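Local coordinates for sugar fermentation stimulation protein homolog (Pyrococcus furiosus, PDB 4DA2) that probably binds DNA, joining an OB-fold domain to a calcium-binding domain of the PD-(D/E)xK nuclease fold, at residues Ile78-Phe88 with Phe129-Leu137; Val206-His214 with Tyr223-Ile231. The protein carries 1 engineered substitution. All blocks are in the same frame, centred on the assembly; numbering follows the deposited sequence.

In the fold
Interaction 1 lies about 2 Å from the centre of the chain, measured centre to centre. There, helix 81-93 covers strand 127-139 beside a calcium ion. Interaction 2, centred about 11 Å from the chain centre, is only partly buried and pairs the two strands of the C-terminal hairpin. The two contacts share the large mixed sheet and the same helix: F88 packs against L211 and A87 against L213. Their chemistry differs with place. A helix on a strand gives a small interface with one direct hydrogen bond, whereas neighbouring strands bury about twice the area, with three backbone bonds and an arginine reaching the strand opposite.

Interaction 1: Ile78-Phe88 with Phe129-Leu137; sequences IIDTRLQGKAF and FVETKSAVL. With CA (calcium ion), chain C.
The F88 ring carries the methyl of T132 over one face: T132 CG2 stands 3.8 Å from the F88 ring centroid and 14° off the normal, a CH-pi contact. At the far end of the ring V130 CG1 approaches F88 CZ obliquely at 3.9 Å. T132 CG2 lies anti to its own carbonyl carbon, which sets the methyl over the ring. The second flat group, the Q84 amide, spends both N-H bonds in its own plane. Q84 NE2 donates to S134 OG at 3.0 Å, with 166° at the hydrogen, and to I78 O at 2.9 Å. Two in-plane acceptors fix the amide's rotation and tie the strand end to the residues leading into the helix. S134 OG also takes a weak bond from N39 of the OB domain.

Calcium sits at the strand's edge, held at 2.4 Å both by E131 OE2, from the strand face turned from the helix, and by the backbone T132 O; D118 and three waters join them. K133 NZ meets E131 OE2 at 2.8 Å from above the carboxylate plane. D118 and the E131-x-K133 pattern are consistent with the PD-(D/E)xK motif. Apolar contact and metal site thus meet in one residue, T132, whose methyl rests on F88 while its carbonyl binds the calcium.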
ATOM      1  N   ILE A  78       7.990  -2.359   1.658  1.00 13.88           N
ATOM      2  CA  ILE A  78       7.694  -1.740   0.368  1.00 12.40           C
ATOM      3  C   ILE A  78       6.899  -0.471   0.646  1.00 13.90           C
ATOM      4  O   ILE A  78       5.719  -0.530   1.061  1.00 15.26           O
ATOM      5  CB  ILE A  78       6.904  -2.687  -0.573  1.00 10.16           C
ATOM      6  CG1 ILE A  78       7.714  -3.970  -0.858  1.00 13.53           C
ATOM      7  CG2 ILE A  78       6.547  -1.917  -1.860  1.00 14.53           C
ATOM      8  CD1 ILE A  78       6.938  -5.103  -1.590  1.00 21.56           C
ATOM      9  N   ILE A  79       7.521   0.661   0.367  1.00 13.69           N
ATOM     10  CA  ILE A  79       6.820   1.956   0.471  1.00  9.37           C
ATOM     11  C   ILE A  79       6.127   2.445  -0.786  1.00 12.28           C
ATOM     12  O   ILE A  79       5.229   3.295  -0.694  1.00 12.24           O
ATOM     13  CB  ILE A  79       7.759   3.069   0.997  1.00 13.19           C
ATOM     14  CG1 ILE A  79       8.851   3.402  -0.016  1.00 15.52           C
ATOM     15  CG2 ILE A  79       8.307   2.669   2.374  1.00 18.01           C
ATOM     16  CD1 ILE A  79       9.212   4.899  -0.061  1.00 24.18           C
ATOM     17  N   ASP A  80       6.524   1.916  -1.952  1.00 17.05           N
ATOM     18  CA  ASP A  80       6.001   2.397  -3.233  1.00 22.14           C
ATOM     19  C   ASP A  80       4.573   1.891  -3.431  1.00 20.19           C
ATOM     20  O   ASP A  80       4.329   0.677  -3.487  1.00 11.66           O
ATOM     21  CB  ASP A  80       6.894   1.944  -4.398  1.00 15.60           C
ATOM     22  CG  ASP A  80       6.468   2.554  -5.743  1.00 19.30           C
ATOM     23  OD1 ASP A  80       7.017   3.606  -6.132  1.00 23.27           O
ATOM     24  OD2 ASP A  80       5.598   1.959  -6.419  1.00 16.45           O
ATOM     25  N   THR A  81       3.633   2.818  -3.542  1.00 13.28           N
ATOM     26  CA  THR A  81       2.216   2.426  -3.649  1.00 19.49           C
ATOM     27  C   THR A  81       1.869   1.779  -4.995  1.00 16.01           C
ATOM     28  O   THR A  81       0.942   0.963  -5.067  1.00 13.80           O
ATOM     29  CB  THR A  81       1.251   3.587  -3.323  1.00 17.26           C
ATOM     30  OG1 THR A  81       1.411   4.629  -4.298  1.00 16.23           O
ATOM     31  CG2 THR A  81       1.506   4.118  -1.913  1.00 22.81           C
ATOM     32  N   ARG A  82       2.617   2.131  -6.042  1.00 15.09           N
ATOM     33  CA  ARG A  82       2.478   1.487  -7.340  1.00 14.52           C
ATOM     34  C   ARG A  82       2.860   0.006  -7.291  1.00 13.60           C
ATOM     35  O   ARG A  82       2.117  -0.835  -7.839  1.00 15.43           O
ATOM     36  CB  ARG A  82       3.285   2.189  -8.432  1.00 24.95           C
ATOM     37  CG  ARG A  82       2.772   3.529  -8.856  1.00 30.04           C
ATOM     38  CD  ARG A  82       3.748   4.139  -9.849  1.00 59.41           C
ATOM     39  NE  ARG A  82       3.287   5.411 -10.395  1.00 73.34           N
ATOM     40  CZ  ARG A  82       4.081   6.310 -10.973  1.00 58.79           C
ATOM     41  NH1 ARG A  82       5.388   6.087 -11.068  1.00 62.05           N
ATOM     42  NH2 ARG A  82       3.566   7.439 -11.449  1.00 48.96           N
ATOM     43  N   LEU A  83       3.974  -0.315  -6.627  1.00 16.69           N
ATOM     44  CA  LEU A  83       4.412  -1.675  -6.466  1.00 17.30           C
ATOM     45  C   LEU A  83       3.399  -2.429  -5.598  1.00 10.90           C
ATOM     46  O   LEU A  83       3.036  -3.559  -5.915  1.00 14.21           O
ATOM     47  CB  LEU A  83       5.816  -1.740  -5.834  1.00 12.81           C
ATOM     48  CG  LEU A  83       6.439  -3.126  -5.686  1.00 13.39           C
ATOM     49  CD1 LEU A  83       6.286  -4.017  -6.931  1.00 15.39           C
ATOM     50  CD2 LEU A  83       7.936  -3.023  -5.289  1.00 10.94           C
ATOM     51  N   GLN A  84       2.997  -1.820  -4.486  1.00 11.73           N
ATOM     52  CA  GLN A  84       1.939  -2.419  -3.623  1.00 10.23           C
ATOM     53  C   GLN A  84       0.714  -2.767  -4.470  1.00 11.93           C
ATOM     54  O   GLN A  84       0.177  -3.879  -4.371  1.00 13.88           O
ATOM     55  CB  GLN A  84       1.548  -1.457  -2.505  1.00 11.35           C
ATOM     56  CG  GLN A  84       2.586  -1.308  -1.405  1.00  9.68           C
ATOM     57  CD  GLN A  84       2.099  -0.315  -0.339  1.00 10.30           C
ATOM     58  OE1 GLN A  84       0.916   0.025  -0.310  1.00 15.26           O
ATOM     59  NE2 GLN A  84       2.978   0.109   0.541  1.00 14.80           N
ATOM     60  N   GLY A  85       0.281  -1.828  -5.309  1.00 14.53           N
ATOM     61  CA  GLY A  85      -0.846  -2.054  -6.203  1.00 16.50           C
ATOM     62  C   GLY A  85      -0.597  -3.204  -7.175  1.00 17.65           C
ATOM     63  O   GLY A  85      -1.486  -4.009  -7.418  1.00 18.10           O
ATOM     64  N   LYS A  86       0.618  -3.311  -7.708  1.00 15.63           N
ATOM     65  CA  LYS A  86       0.955  -4.397  -8.656  1.00 12.18           C
ATOM     66  C   LYS A  86       0.879  -5.745  -7.922  1.00 15.68           C
ATOM     67  O   LYS A  86       0.397  -6.737  -8.490  1.00 16.52           O
ATOM     68  CB  LYS A  86       2.351  -4.212  -9.259  1.00 14.86           C
ATOM     69  CG  LYS A  86       2.450  -3.092 -10.294  1.00 21.01           C
ATOM     70  CD  LYS A  86       3.725  -3.264 -11.115  1.00 40.54           C
ATOM     71  CE  LYS A  86       3.824  -2.243 -12.249  1.00 38.34           C
ATOM     72  NZ  LYS A  86       4.563  -1.032 -11.818  1.00 56.56           N
ATOM     73  N   ALA A  87       1.328  -5.748  -6.663  1.00 14.63           N
ATOM     74  CA  ALA A  87       1.271  -6.937  -5.785  1.00 16.78           C
ATOM     75  C   ALA A  87      -0.198  -7.331  -5.551  1.00 14.29           C
ATOM     76  O   ALA A  87      -0.577  -8.500  -5.704  1.00 15.61           O
ATOM     77  CB  ALA A  87       1.951  -6.663  -4.472  1.00 13.78           C
ATOM     78  N   PHE A  88      -1.021  -6.354  -5.191  1.00 13.29           N
ATOM     79  CA  PHE A  88      -2.469  -6.597  -5.099  1.00 13.28           C
ATOM     80  C   PHE A  88      -3.068  -7.197  -6.392  1.00 15.17           C
ATOM     81  O   PHE A  88      -3.820  -8.166  -6.344  1.00 11.72           O
ATOM     82  CB  PHE A  88      -3.244  -5.332  -4.647  1.00  9.35           C
ATOM     83  CG  PHE A  88      -4.708  -5.594  -4.418  1.00  9.56           C
ATOM     84  CD1 PHE A  88      -5.123  -6.373  -3.337  1.00 13.36           C
ATOM     85  CD2 PHE A  88      -5.662  -5.091  -5.285  1.00 12.27           C
ATOM     86  CE1 PHE A  88      -6.456  -6.634  -3.129  1.00 19.11           C
ATOM     87  CE2 PHE A  88      -7.001  -5.389  -5.097  1.00 14.23           C
ATOM     88  CZ  PHE A  88      -7.396  -6.147  -4.007  1.00 15.33           C
ATOM     89  N   PHE A 129     -16.321  -2.337  -5.725  1.00 16.56           N
ATOM     90  CA  PHE A 129     -15.300  -1.281  -5.695  1.00 15.58           C
ATOM     91  C   PHE A 129     -14.292  -1.592  -4.596  1.00 12.04           C
ATOM     92  O   PHE A 129     -14.684  -1.881  -3.451  1.00 15.69           O
ATOM     93  CB  PHE A 129     -15.959   0.071  -5.430  1.00 15.90           C
ATOM     94  CG  PHE A 129     -16.742   0.587  -6.589  1.00 14.78           C
ATOM     95  CD1 PHE A 129     -16.092   1.246  -7.640  1.00 20.39           C
ATOM     96  CD2 PHE A 129     -18.123   0.357  -6.670  1.00 19.27           C
ATOM     97  CE1 PHE A 129     -16.836   1.739  -8.751  1.00 18.86           C
ATOM     98  CE2 PHE A 129     -18.869   0.827  -7.774  1.00 22.21           C
ATOM     99  CZ  PHE A 129     -18.220   1.506  -8.816  1.00 18.65           C
ATOM    100  N   VAL A 130     -13.007  -1.545  -4.943  1.00 19.84           N
ATOM    101  CA  VAL A 130     -11.944  -1.849  -3.981  1.00 23.44           C
ATOM    102  C   VAL A 130     -10.917  -0.716  -3.933  1.00 12.65           C
ATOM    103  O   VAL A 130     -10.381  -0.322  -4.974  1.00 15.90           O
ATOM    104  CB  VAL A 130     -11.245  -3.210  -4.295  1.00 12.86           C
ATOM    105  CG1 VAL A 130     -10.135  -3.480  -3.267  1.00 17.86           C
ATOM    106  CG2 VAL A 130     -12.261  -4.336  -4.319  1.00 14.92           C
ATOM    107  N   GLU A 131     -10.692  -0.174  -2.727  1.00 13.38           N
ATOM    108  CA  GLU A 131      -9.651   0.817  -2.488  1.00 17.54           C
ATOM    109  C   GLU A 131      -8.533   0.146  -1.692  1.00 20.34           C
ATOM    110  O   GLU A 131      -8.810  -0.569  -0.703  1.00 16.69           O
ATOM    111  CB  GLU A 131     -10.222   2.034  -1.727  1.00 14.05           C
ATOM    112  CG  GLU A 131      -9.201   3.105  -1.300  1.00 14.94           C
ATOM    113  CD  GLU A 131      -8.465   3.721  -2.492  1.00 14.16           C
ATOM    114  OE1 GLU A 131      -9.055   3.739  -3.601  1.00 17.47           O
ATOM    115  OE2 GLU A 131      -7.286   4.149  -2.324  1.00 17.21           O
ATOM    116  N   THR A 132      -7.288   0.335  -2.137  1.00 12.21           N
ATOM    117  CA  THR A 132      -6.157  -0.233  -1.404  1.00 12.46           C
ATOM    118  C   THR A 132      -5.360   0.892  -0.763  1.00 15.09           C
ATOM    119  O   THR A 132      -5.198   1.969  -1.370  1.00 16.67           O
ATOM    120  CB  THR A 132      -5.267  -1.148  -2.279  1.00 17.85           C
ATOM    121  OG1 THR A 132      -4.705  -0.377  -3.350  1.00 24.79           O
ATOM    122  CG2 THR A 132      -6.093  -2.283  -2.869  1.00 19.36           C
ATOM    123  N   LYS A 133      -4.939   0.696   0.484  1.00 13.78           N
ATOM    124  CA  LYS A 133      -4.110   1.716   1.174  1.00 13.01           C
ATOM    125  C   LYS A 133      -2.797   1.160   1.717  1.00 15.88           C
ATOM    126  O   LYS A 133      -2.751   0.030   2.164  1.00 13.97           O
ATOM    127  CB  LYS A 133      -4.888   2.343   2.328  1.00 13.83           C
ATOM    128  CG  LYS A 133      -6.184   3.025   1.874  1.00 24.34           C
ATOM    129  CD  LYS A 133      -6.068   4.510   1.934  1.00 32.69           C
ATOM    130  CE  LYS A 133      -7.267   5.209   1.311  1.00 26.41           C
ATOM    131  NZ  LYS A 133      -6.838   5.728  -0.025  1.00 28.11           N
ATOM    132  N   SER A 134      -1.741   1.976   1.664  1.00 14.45           N
ATOM    133  CA  SER A 134      -0.456   1.593   2.240  1.00 10.93           C
ATOM    134  C   SER A 134      -0.532   1.583   3.762  1.00 10.16           C
ATOM    135  O   SER A 134      -0.982   2.562   4.376  1.00 16.69           O
ATOM    136  CB  SER A 134       0.622   2.572   1.808  1.00 11.26           C
ATOM    137  OG  SER A 134       1.885   2.221   2.387  1.00 16.21           O
ATOM    138  N   ALA A 135      -0.069   0.490   4.364  1.00 10.51           N
ATOM    139  CA  ALA A 135       0.029   0.405   5.829  1.00 11.14           C
ATOM    140  C   ALA A 135       1.405  -0.043   6.264  1.00 12.93           C
ATOM    141  O   ALA A 135       1.638  -1.223   6.551  1.00 12.90           O
ATOM    142  CB  ALA A 135      -1.055  -0.534   6.395  1.00 13.21           C
ATOM    143  N   VAL A 136       2.342   0.892   6.276  1.00 15.99           N
ATOM    144  CA  VAL A 136       3.740   0.532   6.542  1.00 14.68           C
ATOM    145  C   VAL A 136       4.289   1.220   7.804  1.00 16.19           C
ATOM    146  O   VAL A 136       5.524   1.309   8.000  1.00 20.74           O
ATOM    147  CB  VAL A 136       4.664   0.705   5.292  1.00 17.65           C
ATOM    148  CG1 VAL A 136       4.254  -0.315   4.190  1.00 18.67           C
ATOM    149  CG2 VAL A 136       4.630   2.143   4.750  1.00 13.78           C
ATOM    150  N   LEU A 137       3.378   1.697   8.646  1.00 15.98           N
ATOM    151  CA  LEU A 137       3.745   2.223   9.959  1.00 15.83           C
ATOM    152  C   LEU A 137       3.636   1.090  10.977  1.00 24.10           C
ATOM    153  O   LEU A 137       2.596   0.438  11.074  1.00 16.95           O
ATOM    154  CB  LEU A 137       2.837   3.396  10.343  1.00 13.54           C
ATOM    155  CG  LEU A 137       3.088   4.038  11.719  1.00 14.28           C
ATOM    156  CD1 LEU A 137       4.431   4.775  11.786  1.00 24.58           C
ATOM    157  CD2 LEU A 137       1.946   4.939  12.149  1.00 26.60           C
TER
HETATM  158 CA    CA C 301      -5.145   3.546  -3.128  1.00 14.23          CA
HETATM  159  O   HOH W   1      -1.542   0.610  -4.217  1.00 30.27           O
HETATM  160  O   HOH W   2      -4.601   5.168  -1.420  1.00 24.85           O
HETATM  161  O   HOH W   3      -4.918   5.846  -4.337  1.00 29.13           O
HETATM  162  O   HOH W   4      -3.471   2.433  -4.550  1.00 31.04           O

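Interaction 2: Val206-His214 with Tyr223-Ile231; sequences VEIRALGLH and YRGELGVEI
G212 forms a hollow into which R224 and L227 press. R224 NH2 comes within 3.6 Å of G212 CA, putting one face of the guanidinium over the glycine, while L227 CD2 lies 3.8 Å from that same CA. The R224 chain is bent at chi3 (-51°), which folds the group back over the strand; at its edge NH1 donates to H214 ND1 at 3.1 Å, nearly in the plane of the imidazole, and weakly to L213 O. H214 NE2 is engaged by E216.

L213 pairs with Y223 but L211 with E226, so R224 and G225 together face G212 in a beta bulge: R224 N donates to G212 O, and G212 N to G225 O at 2.8 Å and 177°. Further along, A210 CB nestles between L227 CB and V229 CG2, each 4.0 Å away, and I208 CD1 and I231 CD1 meet tip to tip. Y223 instead leans across L211, its CE1 3.9 Å from L211 CD2.

Within the sheet, strand 207-215 runs between its hairpin partner 220-229 and the parallel strand 169-176. Helix 81-93 covers the face bearing L211, L213 and Y223, and F184 of strand 183-186 packs on A210 and I231.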
ATOM      1  N   VAL A 206     -19.007  -1.826   4.571  1.00 14.05           N
ATOM      2  CA  VAL A 206     -17.739  -1.829   3.808  1.00 16.52           C
ATOM      3  C   VAL A 206     -16.862  -2.959   4.347  1.00 17.23           C
ATOM      4  O   VAL A 206     -16.607  -3.041   5.557  1.00 13.47           O
ATOM      5  CB  VAL A 206     -16.947  -0.504   3.916  1.00  8.43           C
ATOM      6  CG1 VAL A 206     -15.601  -0.599   3.113  1.00 11.91           C
ATOM      7  CG2 VAL A 206     -17.799   0.694   3.479  1.00 12.31           C
ATOM      8  N   GLU A 207     -16.409  -3.838   3.453  1.00 12.34           N
ATOM      9  CA  GLU A 207     -15.551  -4.959   3.899  1.00 12.41           C
ATOM     10  C   GLU A 207     -14.135  -4.431   4.113  1.00 12.43           C
ATOM     11  O   GLU A 207     -13.618  -3.632   3.302  1.00 13.55           O
ATOM     12  CB  GLU A 207     -15.564  -6.095   2.889  1.00 14.77           C
ATOM     13  CG  GLU A 207     -16.971  -6.684   2.683  1.00 16.28           C
ATOM     14  CD  GLU A 207     -17.476  -7.529   3.860  1.00 44.65           C
ATOM     15  OE1 GLU A 207     -16.659  -8.238   4.476  1.00 23.62           O
ATOM     16  OE2 GLU A 207     -18.697  -7.499   4.164  1.00 38.64           O
ATOM     17  N   ILE A 208     -13.532  -4.819   5.230  1.00 12.95           N
ATOM     18  CA  ILE A 208     -12.157  -4.379   5.524  1.00  8.98           C
ATOM     19  C   ILE A 208     -11.208  -5.598   5.574  1.00 16.89           C
ATOM     20  O   ILE A 208     -11.472  -6.564   6.291  1.00 14.15           O
ATOM     21  CB  ILE A 208     -12.056  -3.578   6.835  1.00 17.88           C
ATOM     22  CG1 ILE A 208     -12.899  -2.289   6.744  1.00 13.57           C
ATOM     23  CG2 ILE A 208     -10.574  -3.296   7.153  1.00 18.54           C
ATOM     24  CD1 ILE A 208     -12.986  -1.508   8.068  1.00 12.37           C
ATOM     25  N   ARG A 209     -10.116  -5.543   4.803  1.00 13.59           N
ATOM     26  CA  ARG A 209      -9.111  -6.633   4.804  1.00  9.09           C
ATOM     27  C   ARG A 209      -7.745  -5.977   4.987  1.00 20.41           C
ATOM     28  O   ARG A 209      -7.564  -4.772   4.705  1.00 14.47           O
ATOM     29  CB  ARG A 209      -9.099  -7.391   3.462  1.00  8.44           C
ATOM     30  CG  ARG A 209     -10.467  -7.985   3.019  1.00 18.00           C
ATOM     31  CD  ARG A 209     -10.957  -9.159   3.873  1.00 24.64           C
ATOM     32  NE  ARG A 209     -12.265  -9.625   3.379  1.00 18.86           N
ATOM     33  CZ  ARG A 209     -13.432  -9.284   3.921  1.00 21.39           C
ATOM     34  NH1 ARG A 209     -13.469  -8.521   5.009  1.00 27.17           N
ATOM     35  NH2 ARG A 209     -14.562  -9.744   3.393  1.00 27.05           N
ATOM     36  N   ALA A 210      -6.792  -6.774   5.448  1.00 16.75           N
ATOM     37  CA  ALA A 210      -5.395  -6.351   5.522  1.00 11.35           C
ATOM     38  C   ALA A 210      -4.486  -7.523   5.139  1.00 17.32           C
ATOM     39  O   ALA A 210      -4.695  -8.642   5.582  1.00 14.00           O
ATOM     40  CB  ALA A 210      -5.068  -5.839   6.922  1.00 16.50           C
ATOM     41  N   LEU A 211      -3.469  -7.238   4.336  1.00 11.60           N
ATOM     42  CA  LEU A 211      -2.576  -8.263   3.819  1.00 11.82           C
ATOM     43  C   LEU A 211      -1.140  -8.015   4.226  1.00 16.13           C
ATOM     44  O   LEU A 211      -0.702  -6.875   4.221  1.00 16.96           O
ATOM     45  CB  LEU A 211      -2.638  -8.266   2.301  1.00 16.67           C
ATOM     46  CG  LEU A 211      -4.026  -8.301   1.651  1.00 16.73           C
ATOM     47  CD1 LEU A 211      -3.881  -8.159   0.130  1.00 21.81           C
ATOM     48  CD2 LEU A 211      -4.746  -9.606   2.006  1.00 14.35           C
ATOM     49  N   GLY A 212      -0.416  -9.079   4.581  1.00 10.57           N
ATOM     50  CA  GLY A 212       1.007  -8.954   4.909  1.00 13.68           C
ATOM     51  C   GLY A 212       1.854  -9.259   3.691  1.00 17.38           C
ATOM     52  O   GLY A 212       1.659 -10.282   3.017  1.00 17.02           O
ATOM     53  N   LEU A 213       2.798  -8.356   3.398  1.00 11.30           N
ATOM     54  CA  LEU A 213       3.674  -8.487   2.257  1.00 12.21           C
ATOM     55  C   LEU A 213       5.047  -7.970   2.643  1.00 12.72           C
ATOM     56  O   LEU A 213       5.165  -7.170   3.576  1.00 18.02           O
ATOM     57  CB  LEU A 213       3.170  -7.650   1.073  1.00 20.32           C
ATOM     58  CG  LEU A 213       2.003  -8.189   0.251  1.00 23.89           C
ATOM     59  CD1 LEU A 213       0.650  -7.899   0.922  1.00 32.19           C
ATOM     60  CD2 LEU A 213       2.063  -7.569  -1.116  1.00 29.81           C
ATOM     61  N   HIS A 214       6.063  -8.471   1.961  1.00 17.88           N
ATOM     62  CA  HIS A 214       7.406  -7.903   2.020  1.00 12.30           C
ATOM     63  C   HIS A 214       8.140  -8.286   0.741  1.00 12.21           C
ATOM     64  O   HIS A 214       7.640  -9.079  -0.087  1.00 14.97           O
ATOM     65  CB  HIS A 214       8.169  -8.345   3.291  1.00 14.61           C
ATOM     66  CG  HIS A 214       8.512  -9.801   3.303  1.00 19.34           C
ATOM     67  ND1 HIS A 214       7.708 -10.752   3.899  1.00 15.89           N
ATOM     68  CD2 HIS A 214       9.550 -10.477   2.759  1.00 17.34           C
ATOM     69  CE1 HIS A 214       8.237 -11.951   3.729  1.00 18.33           C
ATOM     70  NE2 HIS A 214       9.358 -11.815   3.041  1.00 14.87           N
ATOM     71  N   TYR A 223       3.844 -12.832  -0.328  1.00 13.45           N
ATOM     72  CA  TYR A 223       2.550 -12.582   0.267  1.00 17.11           C
ATOM     73  C   TYR A 223       2.440 -13.531   1.449  1.00 16.02           C
ATOM     74  O   TYR A 223       2.466 -14.745   1.257  1.00 19.12           O
ATOM     75  CB  TYR A 223       1.441 -12.838  -0.783  1.00 11.96           C
ATOM     76  CG  TYR A 223       0.034 -12.893  -0.210  1.00 19.98           C
ATOM     77  CD1 TYR A 223      -0.437 -11.902   0.683  1.00 16.06           C
ATOM     78  CD2 TYR A 223      -0.828 -13.941  -0.541  1.00 20.69           C
ATOM     79  CE1 TYR A 223      -1.723 -11.960   1.210  1.00 23.21           C
ATOM     80  CE2 TYR A 223      -2.131 -13.998  -0.012  1.00 20.04           C
ATOM     81  CZ  TYR A 223      -2.562 -13.007   0.859  1.00 23.51           C
ATOM     82  OH  TYR A 223      -3.837 -13.068   1.388  1.00 21.40           O
ATOM     83  N   ARG A 224       2.355 -12.975   2.663  1.00 15.87           N
ATOM     84  CA  ARG A 224       2.357 -13.764   3.886  1.00 18.06           C
ATOM     85  C   ARG A 224       0.942 -14.234   4.294  1.00 17.10           C
ATOM     86  O   ARG A 224       0.809 -15.120   5.132  1.00 28.03           O
ATOM     87  CB  ARG A 224       3.055 -13.019   5.034  1.00 23.15           C
ATOM     88  CG  ARG A 224       4.578 -12.746   4.817  1.00 17.88           C
ATOM     89  CD  ARG A 224       5.251 -12.332   6.151  1.00 17.59           C
ATOM     90  NE  ARG A 224       4.517 -11.256   6.815  1.00 20.24           N
ATOM     91  CZ  ARG A 224       4.574  -9.974   6.461  1.00 23.77           C
ATOM     92  NH1 ARG A 224       5.362  -9.587   5.466  1.00 19.85           N
ATOM     93  NH2 ARG A 224       3.848  -9.070   7.109  1.00 18.63           N
ATOM     94  N   GLY A 225      -0.083 -13.676   3.659  1.00 20.31           N
ATOM     95  CA  GLY A 225      -1.473 -13.975   3.987  1.00 21.76           C
ATOM     96  C   GLY A 225      -2.149 -12.767   4.619  1.00 21.80           C
ATOM     97  O   GLY A 225      -1.605 -11.636   4.602  1.00 19.75           O
ATOM     98  N   GLU A 226      -3.314 -12.991   5.222  1.00 13.68           N
ATOM     99  CA  GLU A 226      -4.024 -11.869   5.837  1.00 17.78           C
ATOM    100  C   GLU A 226      -3.518 -11.530   7.234  1.00 16.53           C
ATOM    101  O   GLU A 226      -2.996 -12.386   7.961  1.00 18.71           O
ATOM    102  CB  GLU A 226      -5.530 -12.129   5.901  1.00 18.54           C
ATOM    103  CG  GLU A 226      -6.194 -12.213   4.555  1.00 23.84           C
ATOM    104  CD  GLU A 226      -7.700 -12.454   4.680  1.00 25.46           C
ATOM    105  OE1 GLU A 226      -8.365 -11.737   5.480  1.00 29.61           O
ATOM    106  OE2 GLU A 226      -8.219 -13.317   3.947  1.00 26.90           O
ATOM    107  N   LEU A 227      -3.708 -10.277   7.624  1.00 16.40           N
ATOM    108  CA  LEU A 227      -3.369  -9.811   8.955  1.00 17.03           C
ATOM    109  C   LEU A 227      -4.671  -9.720   9.752  1.00 13.20           C
ATOM    110  O   LEU A 227      -5.747  -9.460   9.171  1.00 14.25           O
ATOM    111  CB  LEU A 227      -2.715  -8.421   8.895  1.00 22.50           C
ATOM    112  CG  LEU A 227      -1.494  -8.219   7.971  1.00 20.81           C
ATOM    113  CD1 LEU A 227      -1.067  -6.750   7.957  1.00 15.53           C
ATOM    114  CD2 LEU A 227      -0.344  -9.099   8.424  1.00 13.95           C
ATOM    115  N   GLY A 228      -4.571  -9.920  11.064  1.00 18.74           N
ATOM    116  CA  GLY A 228      -5.733  -9.809  11.937  1.00 22.04           C
ATOM    117  C   GLY A 228      -6.131  -8.352  12.086  1.00 16.44           C
ATOM    118  O   GLY A 228      -5.366  -7.556  12.583  1.00 19.65           O
ATOM    119  N   VAL A 229      -7.348  -8.040  11.645  1.00 13.58           N
ATOM    120  CA  VAL A 229      -7.887  -6.697  11.627  1.00 12.08           C
ATOM    121  C   VAL A 229      -8.525  -6.294  12.950  1.00 23.92           C
ATOM    122  O   VAL A 229      -9.422  -6.985  13.456  1.00 18.63           O
ATOM    123  CB  VAL A 229      -8.924  -6.562  10.493  1.00 14.83           C
ATOM    124  CG1 VAL A 229      -9.581  -5.211  10.535  1.00 20.15           C
ATOM    125  CG2 VAL A 229      -8.234  -6.780   9.110  1.00 14.48           C
ATOM    126  N   GLU A 230      -8.058  -5.177  13.497  1.00 14.56           N
ATOM    127  CA  GLU A 230      -8.721  -4.503  14.634  1.00 19.70           C
ATOM    128  C   GLU A 230      -9.154  -3.097  14.215  1.00 21.75           C
ATOM    129  O   GLU A 230      -8.371  -2.341  13.613  1.00 27.28           O
ATOM    130  CB  GLU A 230      -7.790  -4.405  15.848  1.00 17.34           C
ATOM    131  CG  GLU A 230      -7.272  -5.749  16.308  1.00 19.55           C
ATOM    132  CD  GLU A 230      -6.343  -5.649  17.491  1.00 17.52           C
ATOM    133  OE1 GLU A 230      -6.239  -4.579  18.096  1.00 28.89           O
ATOM    134  OE2 GLU A 230      -5.701  -6.684  17.787  1.00 28.20           O
ATOM    135  N   ILE A 231     -10.396  -2.747  14.519  1.00 15.94           N
ATOM    136  CA  ILE A 231     -10.932  -1.419  14.159  1.00 19.72           C
ATOM    137  C   ILE A 231     -11.604  -0.814  15.388  1.00 33.55           C
ATOM    138  O   ILE A 231     -11.564   0.391  15.608  1.00 25.21           O
ATOM    139  CB  ILE A 231     -11.926  -1.491  12.946  1.00 16.85           C
ATOM    140  CG1 ILE A 231     -11.296  -2.149  11.702  1.00 22.53           C
ATOM    141  CG2 ILE A 231     -12.511  -0.148  12.630  1.00 18.43           C
ATOM    142  CD1 ILE A 231     -10.225  -1.329  10.943  1.00 22.22           C
ATOM    143  OXT ILE A 231     -12.180  -1.524  16.218  1.00 27.41           O
TER